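Local coordinates for penicillin-binding protein activator LpoA (Escherichia coli, PDB 6DR3), which regulates peptidoglycan synthesis from the outer membrane as a lipoprotein that PBP1a requires for function, the chain here being its amino-terminal domain, at residues F20-M25 against W36-A40; L126-Q132 against N144-T148; A147-A151 against P213-V217; M155-A160 against Q179-F183. All blocks are in the same frame, centred on the assembly; numbering follows the deposited sequence. Where two conformers were deposited one is given.

Interaction 1. Residues F20-M25 against W36-A40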
loop_
_atom_site.group_PDB
_atom_site.type_symbol
_atom_site.label_atom_id
_atom_site.label_comp_id
_atom_site.label_asym_id
_atom_site.label_seq_id
_atom_site.Cartn_x
_atom_site.Cartn_y
_atom_site.Cartn_z
ATOM N N PHE A 20 19.780 11.289 7.593
ATOM C CA PHE A 20 20.558 11.395 6.362
ATOM C C PHE A 20 20.011 12.498 5.464
ATOM O O PHE A 20 20.758 13.368 5.003
ATOM C CB PHE A 20 20.548 10.048 5.636
ATOM C CG PHE A 20 21.309 10.047 4.341
ATOM C CD1 PHE A 20 22.686 9.907 4.330
ATOM C CD2 PHE A 20 20.644 10.169 3.133
ATOM C CE1 PHE A 20 23.385 9.899 3.136
ATOM C CE2 PHE A 20 21.337 10.160 1.939
ATOM C CZ PHE A 20 22.710 10.023 1.940
ATOM N N TYR A 21 18.701 12.478 5.207
ATOM C CA TYR A 21 18.099 13.475 4.327
ATOM C C TYR A 21 18.289 14.885 4.871
ATOM O O TYR A 21 18.575 15.817 4.110
ATOM C CB TYR A 21 16.612 13.178 4.141
ATOM C CG TYR A 21 16.313 11.876 3.428
ATOM C CD1 TYR A 21 17.122 11.416 2.396
ATOM C CD2 TYR A 21 15.215 11.108 3.787
ATOM C CE1 TYR A 21 16.842 10.228 1.744
ATOM C CE2 TYR A 21 14.928 9.921 3.141
ATOM C CZ TYR A 21 15.741 9.485 2.123
ATOM O OH TYR A 21 15.450 8.299 1.484
ATOM N N LEU A 22 18.121 15.064 6.184
ATOM C CA LEU A 22 18.300 16.386 6.775
ATOM C C LEU A 22 19.747 16.847 6.655
ATOM O O LEU A 22 20.008 18.035 6.427
ATOM C CB LEU A 22 17.856 16.370 8.239
ATOM C CG LEU A 22 16.353 16.170 8.469
ATOM C CD1 LEU A 22 16.057 15.903 9.936
ATOM C CD2 LEU A 22 15.563 17.377 7.978
ATOM N N GLN A 23 20.700 15.925 6.798
ATOM C CA GLN A 23 22.106 16.281 6.632
ATOM C C GLN A 23 22.390 16.736 5.206
ATOM O O GLN A 23 23.088 17.734 4.991
ATOM C CB GLN A 23 22.993 15.093 7.006
ATOM C CG GLN A 23 24.487 15.356 6.871
ATOM C CD GLN A 23 24.969 16.472 7.777
ATOM O OE1 GLN A 23 25.352 17.546 7.312
ATOM N NE2 GLN A 23 24.959 16.221 9.081
ATOM N N GLN A 24 21.857 16.014 4.217
ATOM C CA GLN A 24 22.043 16.418 2.828
ATOM C C GLN A 24 21.330 17.732 2.543
ATOM O O GLN A 24 21.841 18.573 1.795
ATOM C CB GLN A 24 21.538 15.324 1.886
ATOM C CG GLN A 24 22.200 13.972 2.083
ATOM C CD GLN A 24 23.708 14.042 1.980
ATOM O OE1 GLN A 24 24.252 14.552 1.002
ATOM N NE2 GLN A 24 24.395 13.539 3.000
ATOM N N MET A 25 20.145 17.923 3.129
ATOM C CA MET A 25 19.423 19.178 2.954
ATOM C C MET A 25 20.278 20.362 3.382
ATOM O O MET A 25 20.252 21.421 2.743
ATOM C CB MET A 25 18.119 19.143 3.752
ATOM C CG MET A 25 17.248 20.375 3.581
ATOM S SD MET A 25 15.698 20.255 4.496
ATOM C CE MET A 25 16.270 20.438 6.186
ATOM N N TRP A 36 15.773 17.104 -1.205
ATOM C CA TRP A 36 16.152 16.542 0.088
ATOM C C TRP A 36 15.112 16.874 1.149
ATOM O O TRP A 36 14.789 16.037 2.000
ATOM C CB TRP A 36 17.526 17.058 0.516
ATOM C CG TRP A 36 18.690 16.484 -0.253
ATOM C CD1 TRP A 36 19.643 17.182 -0.935
ATOM C CD2 TRP A 36 19.025 15.097 -0.407
ATOM N NE1 TRP A 36 20.549 16.320 -1.502
ATOM C CE2 TRP A 36 20.192 15.034 -1.196
ATOM C CE3 TRP A 36 18.452 13.903 0.046
ATOM C CZ2 TRP A 36 20.796 13.827 -1.542
ATOM C CZ3 TRP A 36 19.055 12.704 -0.301
ATOM C CH2 TRP A 36 20.215 12.675 -1.087
ATOM N N GLN A 37 14.572 18.095 1.109
ATOM C CA GLN A 37 13.564 18.495 2.083
ATOM C C GLN A 37 12.308 17.644 1.952
ATOM O O GLN A 37 11.744 17.197 2.958
ATOM C CB GLN A 37 13.235 19.978 1.908
ATOM C CG GLN A 37 12.259 20.524 2.933
ATOM C CD GLN A 37 12.100 22.027 2.828
ATOM O OE1 GLN A 37 12.800 22.682 2.058
ATOM N NE2 GLN A 37 11.176 22.581 3.603
ATOM N N LEU A 38 11.854 17.408 0.719
ATOM C CA LEU A 38 10.697 16.543 0.510
ATOM C C LEU A 38 10.960 15.140 1.040
ATOM O O LEU A 38 10.060 14.497 1.592
ATOM C CB LEU A 38 10.342 16.493 -0.975
ATOM C CG LEU A 38 9.726 17.761 -1.567
ATOM C CD1 LEU A 38 9.752 17.695 -3.083
ATOM C CD2 LEU A 38 8.301 17.952 -1.065
ATOM N N LEU A 39 12.190 14.648 0.878
ATOM C CA LEU A 39 12.523 13.314 1.365
ATOM C C LEU A 39 12.572 13.281 2.888
ATOM O O LEU A 39 12.121 12.310 3.508
ATOM C CB LEU A 39 13.853 12.862 0.767
ATOM C CG LEU A 39 13.763 12.390 -0.686
ATOM C CD1 LEU A 39 15.113 12.480 -1.382
ATOM C CD2 LEU A 39 13.235 10.965 -0.730
ATOM N N ALA A 40 13.112 14.333 3.508
ATOM C CA ALA A 40 13.113 14.412 4.964
ATOM C C ALA A 40 11.695 14.347 5.514
ATOM O O ALA A 40 11.433 13.641 6.494
ATOM C CB ALA A 40 13.803 15.698 5.420
#
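Trp36 lays its indole against Gln24 and Met25 of the preceding helix, and following it outward from CB shows how one large ring can join two antiparallel helices without a hydrogen bond between the segments. Its CB rests on the backbone of Met25, 3.7 Å from Met25 CA. With CG beside its own backbone N (chi1 -73°), the indole runs toward the N-terminal end of segment 20-25. Gln24 CB then sits squarely over the five-membered ring, 3.4 Å from its centroid, a CH-pi contact, and Gln24 CG lies near CZ2 and CH2 of Trp36. NE1, on the pyrrole side, donates to Gln5 OE1. At the far rim, CZ3 meets Tyr21 CD1 at 3.6 Å, the two rings touching rim to rim, while CZ3 and CH2 both approach Phe20 CE2, completing an aromatic cluster. Tyr21 in turn receives Leu39 CB over the middle of one face, 3.7 Å from the ring centroid, and its OH accepts a hydrogen bond from Ala16 N. Further along the interface Leu22 CD2 presses on Ala40 CB at 3.5 Å, and Met25 SD lies against Gln37 CB. The short axes come within 8.3 Å at an angle of 157°, a close helical hairpin of the kind found in TPR-like folds. Helix 50-58 lies beside this pair, where Leu56 touches Leu22, Met25 and Ala40, while helix 66-82 packs on Leu38 of helix 30-47.

Interaction 2. Residues L126-Q132 against N144-T148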
loop_
_atom_site.group_PDB
_atom_site.type_symbol
_atom_site.label_atom_id
_atom_site.label_comp_id
_atom_site.label_asym_id
_atom_site.label_seq_id
_atom_site.Cartn_x
_atom_site.Cartn_y
_atom_site.Cartn_z
ATOM N N LEU A 126 -10.130 -4.284 -0.259
ATOM C CA LEU A 126 -9.627 -5.333 -1.141
ATOM C C LEU A 126 -9.099 -4.740 -2.440
ATOM O O LEU A 126 -8.003 -5.085 -2.894
ATOM C CB LEU A 126 -10.732 -6.354 -1.419
ATOM C CG LEU A 126 -11.221 -7.148 -0.204
ATOM C CD1 LEU A 126 -12.431 -7.994 -0.561
ATOM C CD2 LEU A 126 -10.113 -8.024 0.362
ATOM N N ARG A 127 -9.863 -3.829 -3.048
ATOM C CA ARG A 127 -9.426 -3.208 -4.294
ATOM C C ARG A 127 -8.124 -2.441 -4.103
ATOM O O ARG A 127 -7.258 -2.444 -4.986
ATOM C CB ARG A 127 -10.516 -2.279 -4.828
ATOM C CG ARG A 127 -11.727 -2.994 -5.413
ATOM C CD ARG A 127 -12.647 -2.008 -6.118
ATOM N NE ARG A 127 -13.694 -2.672 -6.897
ATOM C CZ ARG A 127 -15.001 -2.622 -6.636
ATOM N NH1 ARG A 127 -15.476 -1.929 -5.607
ATOM N NH2 ARG A 127 -15.849 -3.273 -7.424
ATOM N N ALA A 128 -7.964 -1.776 -2.957
ATOM C CA ALA A 128 -6.745 -1.012 -2.712
ATOM C C ALA A 128 -5.546 -1.938 -2.553
ATOM O O ALA A 128 -4.473 -1.685 -3.116
ATOM C CB ALA A 128 -6.918 -0.132 -1.473
ATOM N N LEU A 129 -5.707 -3.017 -1.784
ATOM C CA LEU A 129 -4.636 -3.998 -1.657
ATOM C C LEU A 129 -4.297 -4.617 -3.006
ATOM O O LEU A 129 -3.119 -4.814 -3.330
ATOM C CB LEU A 129 -5.041 -5.084 -0.661
ATOM C CG LEU A 129 -5.077 -4.662 0.807
ATOM C CD1 LEU A 129 -5.886 -5.655 1.621
ATOM C CD2 LEU A 129 -3.665 -4.545 1.357
ATOM N N ILE A 130 -5.320 -4.927 -3.805
ATOM C CA ILE A 130 -5.094 -5.564 -5.099
ATOM C C ILE A 130 -4.414 -4.597 -6.060
ATOM O O ILE A 130 -3.537 -4.991 -6.840
ATOM C CB ILE A 130 -6.427 -6.093 -5.662
ATOM C CG1 ILE A 130 -6.914 -7.273 -4.819
ATOM C CG2 ILE A 130 -6.280 -6.517 -7.125
ATOM C CD1 ILE A 130 -8.352 -7.667 -5.078
ATOM N N ALA A 131 -4.802 -3.320 -6.025
ATOM C CA ALA A 131 -4.178 -2.339 -6.908
ATOM C C ALA A 131 -2.726 -2.083 -6.523
ATOM O O ALA A 131 -1.901 -1.775 -7.391
ATOM C CB ALA A 131 -4.969 -1.032 -6.881
ATOM N N GLN A 132 -2.395 -2.208 -5.237
ATOM C CA GLN A 132 -1.039 -1.937 -4.775
ATOM C C GLN A 132 -0.093 -3.105 -5.025
ATOM O O GLN A 132 1.092 -2.885 -5.294
ATOM C CB GLN A 132 -1.053 -1.609 -3.282
ATOM C CG GLN A 132 0.289 -1.136 -2.726
ATOM C CD GLN A 132 0.352 -1.225 -1.214
ATOM O OE1 GLN A 132 0.052 -2.269 -0.633
ATOM N NE2 GLN A 132 0.740 -0.128 -0.568
ATOM N N ASN A 144 1.361 -7.649 1.957
ATOM C CA ASN A 144 0.129 -7.246 1.288
ATOM C C ASN A 144 -0.808 -8.434 1.092
ATOM O O ASN A 144 -2.017 -8.333 1.339
ATOM C CB ASN A 144 0.472 -6.593 -0.054
ATOM C CG ASN A 144 -0.745 -6.366 -0.930
ATOM O OD1 ASN A 144 -1.332 -7.314 -1.455
ATOM N ND2 ASN A 144 -1.119 -5.106 -1.109
ATOM N N ILE A 145 -0.267 -9.568 0.646
ATOM C CA ILE A 145 -1.086 -10.757 0.421
ATOM C C ILE A 145 -1.746 -11.205 1.721
ATOM O O ILE A 145 -2.936 -11.545 1.747
ATOM C CB ILE A 145 -0.225 -11.873 -0.203
ATOM C CG1 ILE A 145 0.124 -11.503 -1.647
ATOM C CG2 ILE A 145 -0.936 -13.229 -0.149
ATOM C CD1 ILE A 145 1.204 -12.357 -2.261
ATOM N N ASP A 146 -0.987 -11.209 2.820
ATOM C CA ASP A 146 -1.537 -11.656 4.096
ATOM C C ASP A 146 -2.616 -10.715 4.609
ATOM O O ASP A 146 -3.575 -11.167 5.245
ATOM C CB ASP A 146 -0.419 -11.793 5.127
ATOM C CG ASP A 146 0.525 -12.931 4.809
ATOM O OD1 ASP A 146 0.199 -13.744 3.916
ATOM O OD2 ASP A 146 1.595 -13.017 5.447
ATOM N N ALA A 147 -2.476 -9.410 4.355
ATOM C CA ALA A 147 -3.535 -8.474 4.716
ATOM C C ALA A 147 -4.780 -8.711 3.873
ATOM O O ALA A 147 -5.904 -8.637 4.382
ATOM C CB ALA A 147 -3.043 -7.036 4.558
ATOM N N THR A 148 -4.600 -8.996 2.581
ATOM C CA THR A 148 -5.738 -9.342 1.737
ATOM C C THR A 148 -6.471 -10.557 2.290
ATOM O O THR A 148 -7.707 -10.591 2.307
ATOM C CB THR A 148 -5.275 -9.608 0.302
ATOM O OG1 THR A 148 -4.526 -8.486 -0.185
ATOM C CG2 THR A 148 -6.470 -9.846 -0.616
#
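Asn144 supplies the polar link to Leu129 and Gln132, and both bonds leave from a single amide nitrogen. Asn144 ND2 donates to Leu129 O at 3.0 Å and to Gln132 OE1 at 3.1 Å. Each acceptor lies close to the plane of the Asn144 amide, so the pair fixes the rotation of that group; OE1 offers a lone pair, whereas the approach to Leu129 O is tilted 21° from the carbonyl plane. Gln132 is itself anchored, since its NE2 donates to Gln111 OE1 and Ala107 O. A third polar bond stays within helix 138-153: Thr148 OG1 donates to Asn144 O at 2.9 Å, above the carbonyl plane, and thereby shares that acceptor with Thr148 N.

The van der Waals contacts belong chiefly to Leu129. Its CB packs against the Thr148 hydroxyl without bonding to it, 3.5 Å from OG1, its CD1 passes Thr148 CA, and its CD2 reaches Ala147 CB at 4.1 Å. Leu126 CD2 adds a looser touch on Thr148 CG2. The segments run antiparallel at 159°, with axes 9.8 Å apart, in a helical hairpin of this TPR-like domain. Helix 103-117 packs on Leu129 and Gln132 through Ile114, and helix 170-185 meets Thr148 through Trp175.

Interaction 3. Residues A147-A151 against P213-V217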
loop_
_atom_site.group_PDB
_atom_site.type_symbol
_atom_site.label_atom_id
_atom_site.label_comp_id
_atom_site.label_asym_id
_atom_site.label_seq_id
_atom_site.Cartn_x
_atom_site.Cartn_y
_atom_site.Cartn_z
ATOM N N ALA A 147 -2.476 -9.410 4.355
ATOM C CA ALA A 147 -3.535 -8.474 4.716
ATOM C C ALA A 147 -4.780 -8.711 3.873
ATOM O O ALA A 147 -5.904 -8.637 4.382
ATOM C CB ALA A 147 -3.043 -7.036 4.558
ATOM N N THR A 148 -4.600 -8.996 2.581
ATOM C CA THR A 148 -5.738 -9.342 1.737
ATOM C C THR A 148 -6.471 -10.557 2.290
ATOM O O THR A 148 -7.707 -10.591 2.307
ATOM C CB THR A 148 -5.275 -9.608 0.302
ATOM O OG1 THR A 148 -4.526 -8.486 -0.185
ATOM C CG2 THR A 148 -6.470 -9.846 -0.616
ATOM N N TRP A 149 -5.728 -11.561 2.759
ATOM C CA TRP A 149 -6.379 -12.763 3.266
ATOM C C TRP A 149 -7.114 -12.492 4.573
ATOM O O TRP A 149 -8.230 -12.985 4.771
ATOM C CB TRP A 149 -5.371 -13.892 3.462
ATOM C CG TRP A 149 -6.060 -15.122 3.939
ATOM C CD1 TRP A 149 -5.910 -15.739 5.146
ATOM C CD2 TRP A 149 -7.057 -15.864 3.229
ATOM N NE1 TRP A 149 -6.742 -16.831 5.225
ATOM C CE2 TRP A 149 -7.455 -16.929 4.059
ATOM C CE3 TRP A 149 -7.643 -15.736 1.965
ATOM C CZ2 TRP A 149 -8.413 -17.860 3.666
ATOM C CZ3 TRP A 149 -8.592 -16.663 1.578
ATOM C CH2 TRP A 149 -8.968 -17.711 2.424
ATOM N N GLN A 150 -6.512 -11.723 5.484
ATOM C CA GLN A 150 -7.201 -11.428 6.735
ATOM C C GLN A 150 -8.526 -10.728 6.471
ATOM O O GLN A 150 -9.537 -11.033 7.116
ATOM C CB GLN A 150 -6.327 -10.577 7.658
ATOM C CG GLN A 150 -7.075 -10.131 8.922
ATOM C CD GLN A 150 -6.180 -9.505 9.973
ATOM O OE1 GLN A 150 -6.396 -8.365 10.388
ATOM N NE2 GLN A 150 -5.186 -10.256 10.428
ATOM N N ALA A 151 -8.545 -9.784 5.526
ATOM C CA ALA A 151 -9.789 -9.101 5.194
ATOM C C ALA A 151 -10.825 -10.080 4.660
ATOM O O ALA A 151 -12.010 -9.994 5.003
ATOM C CB ALA A 151 -9.523 -7.991 4.175
ATOM N N PRO A 213 -1.055 -17.001 1.128
ATOM C CA PRO A 213 -1.132 -16.325 2.424
ATOM C C PRO A 213 -0.493 -17.176 3.513
ATOM O O PRO A 213 -0.743 -18.381 3.605
ATOM C CB PRO A 213 -2.636 -16.147 2.647
ATOM C CG PRO A 213 -3.222 -16.140 1.280
ATOM C CD PRO A 213 -2.372 -17.071 0.467
ATOM N N THR A 214 0.344 -16.537 4.327
ATOM C CA THR A 214 1.008 -17.236 5.422
ATOM C C THR A 214 0.004 -17.980 6.292
ATOM O O THR A 214 0.288 -19.077 6.786
ATOM C CB THR A 214 1.808 -16.234 6.258
ATOM O OG1 THR A 214 2.825 -15.639 5.442
ATOM C CG2 THR A 214 2.457 -16.911 7.465
ATOM N N GLN A 215 -1.180 -17.398 6.488
ATOM C CA GLN A 215 -2.169 -18.003 7.375
ATOM C C GLN A 215 -2.640 -19.352 6.850
ATOM O O GLN A 215 -3.064 -20.206 7.636
ATOM C CB GLN A 215 -3.357 -17.057 7.556
ATOM C CG GLN A 215 -2.982 -15.659 8.039
ATOM C CD GLN A 215 -2.768 -14.677 6.899
ATOM O OE1 GLN A 215 -2.179 -15.017 5.871
ATOM N NE2 GLN A 215 -3.254 -13.452 7.073
ATOM N N LEU A 216 -2.576 -19.564 5.537
ATOM C CA LEU A 216 -3.014 -20.822 4.945
ATOM C C LEU A 216 -1.898 -21.850 4.831
ATOM O O LEU A 216 -2.188 -23.043 4.680
ATOM C CB LEU A 216 -3.615 -20.568 3.557
ATOM C CG LEU A 216 -4.885 -19.713 3.545
ATOM C CD1 LEU A 216 -5.311 -19.389 2.120
ATOM C CD2 LEU A 216 -6.012 -20.410 4.297
ATOM N N VAL A 217 -0.639 -21.426 4.899
ATOM C CA VAL A 217 0.485 -22.359 4.864
ATOM C C VAL A 217 0.819 -22.868 6.259
ATOM O O VAL A 217 0.969 -24.073 6.474
ATOM C CB VAL A 217 1.706 -21.685 4.202
ATOM C CG1 VAL A 217 2.916 -22.617 4.212
ATOM C CG2 VAL A 217 1.375 -21.262 2.779
HETATM O O HOH W 1 -4.405 -12.693 9.692
#
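A bridging water accepts from both Gln150 NE2, at 2.7 Å, and Gln215 NE2, at 3.0 Å, and so joins two amides that make no direct hydrogen bond to each other. Gln215 NE2 has a second acceptor in Asp146 O, one turn before Gln150, which means that both of its partners tie it to helix 138-153. The bend of the Gln215 chain at chi2 (93°) folds the amide back beside Trp149, with NE2 at the indole's edge and the amide plane turned 72° from the ring.

Beside these polar groups, Trp149 is the apolar centre of the contact. Its CG stands anti to the backbone N (chi1 -178°), which carries the indole out past helix 214-217 toward helix 170-185. Pro213, the N-cap residue of helix 214-217, meets the base of the side chain, its CB 3.6 Å from Trp149 CB. Leu216 takes the outer end of the indole, crossing it at about a right angle: CD1 lies over one face, 3.8 Å from the centroid of the six-membered ring, and CD2 comes within 3.6 Å of Trp149 CZ2. Gln215 CB comes obliquely to Trp149 CD1, at 3.8 Å.

The same indole packs edge-to-face with Trp182 and touches Leu178, both on helix 170-185, so it serves two neighbours at once. Between residues 147-151 and 213-217 the join is therefore apolar plus one water bridge between the two glutamines, while Gln215 NE2 to Asp146 O and Thr214 N to Asp146 OD1 add direct hydrogen bonds one turn earlier on helix 138-153.

Interaction 4. Residues M155-A160 against Q179-F183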
loop_
_atom_site.group_PDB
_atom_site.type_symbol
_atom_site.label_atom_id
_atom_site.label_comp_id
_atom_site.label_asym_id
_atom_site.label_seq_id
_atom_site.Cartn_x
_atom_site.Cartn_y
_atom_site.Cartn_z
ATOM N N MET A 155 -14.600 -11.825 6.938
ATOM C CA MET A 155 -15.989 -11.692 6.533
ATOM C C MET A 155 -16.764 -12.966 6.844
ATOM O O MET A 155 -16.196 -14.047 7.026
ATOM C CB MET A 155 -16.094 -11.398 5.037
ATOM C CG MET A 155 -15.446 -10.104 4.593
ATOM S SD MET A 155 -15.758 -9.810 2.843
ATOM C CE MET A 155 -14.837 -8.299 2.574
ATOM N N THR A 156 -18.081 -12.824 6.900
ATOM C CA THR A 156 -18.985 -13.958 6.993
ATOM C C THR A 156 -19.469 -14.334 5.597
ATOM O O THR A 156 -19.352 -13.559 4.644
ATOM C CB THR A 156 -20.180 -13.636 7.895
ATOM O OG1 THR A 156 -20.981 -12.614 7.289
ATOM C CG2 THR A 156 -19.705 -13.160 9.265
ATOM N N GLN A 157 -20.009 -15.549 5.484
ATOM C CA GLN A 157 -20.554 -15.998 4.208
ATOM C C GLN A 157 -21.603 -15.023 3.687
ATOM O O GLN A 157 -21.645 -14.723 2.488
ATOM C CB GLN A 157 -21.153 -17.398 4.359
ATOM C CG GLN A 157 -20.164 -18.450 4.843
ATOM C CD GLN A 157 -20.820 -19.795 5.101
ATOM O OE1 GLN A 157 -22.019 -19.966 4.884
ATOM N NE2 GLN A 157 -20.032 -20.756 5.572
ATOM N N GLU A 158 -22.455 -14.509 4.578
ATOM C CA GLU A 158 -23.485 -13.560 4.165
ATOM C C GLU A 158 -22.865 -12.256 3.678
ATOM O O GLU A 158 -23.228 -11.743 2.614
ATOM C CB GLU A 158 -24.448 -13.294 5.322
ATOM C CG GLU A 158 -25.303 -14.489 5.712
ATOM C CD GLU A 158 -26.305 -14.155 6.801
ATOM O OE1 GLU A 158 -26.321 -12.994 7.261
ATOM O OE2 GLU A 158 -27.078 -15.053 7.196
ATOM N N GLN A 159 -21.929 -11.701 4.450
ATOM C CA GLN A 159 -21.293 -10.447 4.061
ATOM C C GLN A 159 -20.615 -10.570 2.702
ATOM O O GLN A 159 -20.669 -9.643 1.884
ATOM C CB GLN A 159 -20.281 -10.024 5.127
ATOM C CG GLN A 159 -20.903 -9.710 6.479
ATOM C CD GLN A 159 -19.895 -9.739 7.611
ATOM O OE1 GLN A 159 -18.695 -9.899 7.387
ATOM N NE2 GLN A 159 -20.381 -9.588 8.838
ATOM N N ALA A 160 -19.972 -11.711 2.439
ATOM C CA ALA A 160 -19.282 -11.898 1.168
ATOM C C ALA A 160 -20.263 -12.094 0.018
ATOM O O ALA A 160 -19.964 -11.711 -1.118
ATOM C CB ALA A 160 -18.326 -13.086 1.259
ATOM N N GLN A 179 -11.697 -17.441 -0.950
ATOM C CA GLN A 179 -12.517 -17.220 0.237
ATOM C C GLN A 179 -13.581 -18.305 0.369
ATOM O O GLN A 179 -13.778 -18.871 1.450
ATOM C CB GLN A 179 -13.162 -15.835 0.162
ATOM C CG GLN A 179 -13.899 -15.408 1.419
ATOM C CD GLN A 179 -14.644 -14.098 1.230
ATOM O OE1 GLN A 179 -15.312 -13.892 0.216
ATOM N NE2 GLN A 179 -14.522 -13.200 2.200
ATOM N N ARG A 180 -14.277 -18.608 -0.731
ATOM C CA ARG A 180 -15.307 -19.642 -0.696
ATOM C C ARG A 180 -14.705 -21.012 -0.410
ATOM O O ARG A 180 -15.276 -21.802 0.350
ATOM C CB ARG A 180 -16.076 -19.664 -2.017
ATOM C CG ARG A 180 -17.186 -18.632 -2.107
ATOM C CD ARG A 180 -18.535 -19.293 -2.341
ATOM N NE ARG A 180 -18.878 -20.237 -1.279
ATOM C CZ ARG A 180 -19.953 -21.020 -1.289
ATOM N NH1 ARG A 180 -20.802 -20.982 -2.308
ATOM N NH2 ARG A 180 -20.180 -21.847 -0.276
ATOM N N VAL A 181 -13.560 -21.320 -1.023
ATOM C CA VAL A 181 -12.855 -22.555 -0.694
ATOM C C VAL A 181 -12.631 -22.638 0.807
ATOM O O VAL A 181 -12.757 -23.710 1.415
ATOM C CB VAL A 181 -11.528 -22.637 -1.474
ATOM C CG1 VAL A 181 -10.690 -23.827 -1.011
ATOM C CG2 VAL A 181 -11.798 -22.730 -2.970
ATOM N N TRP A 182 -12.304 -21.503 1.431
ATOM C CA TRP A 182 -12.083 -21.488 2.872
ATOM C C TRP A 182 -13.387 -21.703 3.633
ATOM O O TRP A 182 -13.428 -22.478 4.596
ATOM C CB TRP A 182 -11.426 -20.174 3.290
ATOM C CG TRP A 182 -11.134 -20.109 4.754
ATOM C CD1 TRP A 182 -10.207 -20.842 5.438
ATOM C CD2 TRP A 182 -11.771 -19.266 5.718
ATOM N NE1 TRP A 182 -10.229 -20.507 6.771
ATOM C CE2 TRP A 182 -11.181 -19.540 6.968
ATOM C CE3 TRP A 182 -12.783 -18.304 5.645
ATOM C CZ2 TRP A 182 -11.571 -18.888 8.136
ATOM C CZ3 TRP A 182 -13.168 -17.658 6.808
ATOM C CH2 TRP A 182 -12.563 -17.953 8.035
ATOM N N PHE A 183 -14.463 -21.028 3.220
ATOM C CA PHE A 183 -15.756 -21.233 3.865
ATOM C C PHE A 183 -16.168 -22.701 3.824
ATOM O O PHE A 183 -16.763 -23.214 4.779
ATOM C CB PHE A 183 -16.833 -20.376 3.191
ATOM C CG PHE A 183 -16.703 -18.893 3.445
ATOM C CD1 PHE A 183 -16.135 -18.404 4.614
ATOM C CD2 PHE A 183 -17.173 -17.984 2.508
ATOM C CE1 PHE A 183 -16.030 -17.042 4.835
ATOM C CE2 PHE A 183 -17.069 -16.623 2.725
ATOM C CZ PHE A 183 -16.498 -16.152 3.889
#
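Phe183 turns one ring face to Gln157 CG, and the rest of the contact is arranged around its ring. Gln157 CG sits over that face, 3.9 Å from the centroid and 16° off the normal, as a CH-pi contact; the two side chains run past each other in opposite directions, with amide and ring planes 53° apart. On the opposite face is Gln179 O, from the preceding turn of Phe183's own helix. Ala160 CB and Met155 O approach the ring edge instead, the carbonyl oxygen 3.7 Å from Phe183 CE1.

Gln179 crosses Met155 at about a right angle. Its extended chain, with CG anti to the backbone N (chi1 -172°), carries the amide across to the other segment, where OE1 abuts Ala160 CB at 3.3 Å. NE2 makes a weak hydrogen bond to Met155 SD, 3.7 Å long, and has a stronger partner in Leu152 O.

The backbone that meets the ring is shaped by Thr156 and Gln159: Gln159 N donates to Thr156 OG1 at 3.1 Å, and Thr156 N returns a bond to Gln159 OE1. This reciprocal pair is a capping box, a common N-terminal helix motif, here starting helix 157-161 against the side of helix 170-185.

Overall arrangement
From the N terminus, interaction 1 closes a short loop between helix 18-25 and helix 30-47 at one end of the elongated, all-helical domain. It stands apart: its centre is about 31 Å from that of interaction 2 and about 47 Å from that of interaction 4. Interaction 2 closes a second short loop, between helices 123-132 and 138-153. Interaction 3 begins on the same helix, sharing Ala147 and Thr148, and spans a much longer loop to residues 213-217. Interaction 4 falls within that span, tying helix 157-161 to helix 170-185. The last three touch one another: Asp146 joins interaction 2 to interaction 3 by hydrogen bonds, Leu126 meets Met155, and interactions 3 and 4 meet at helix 170-185.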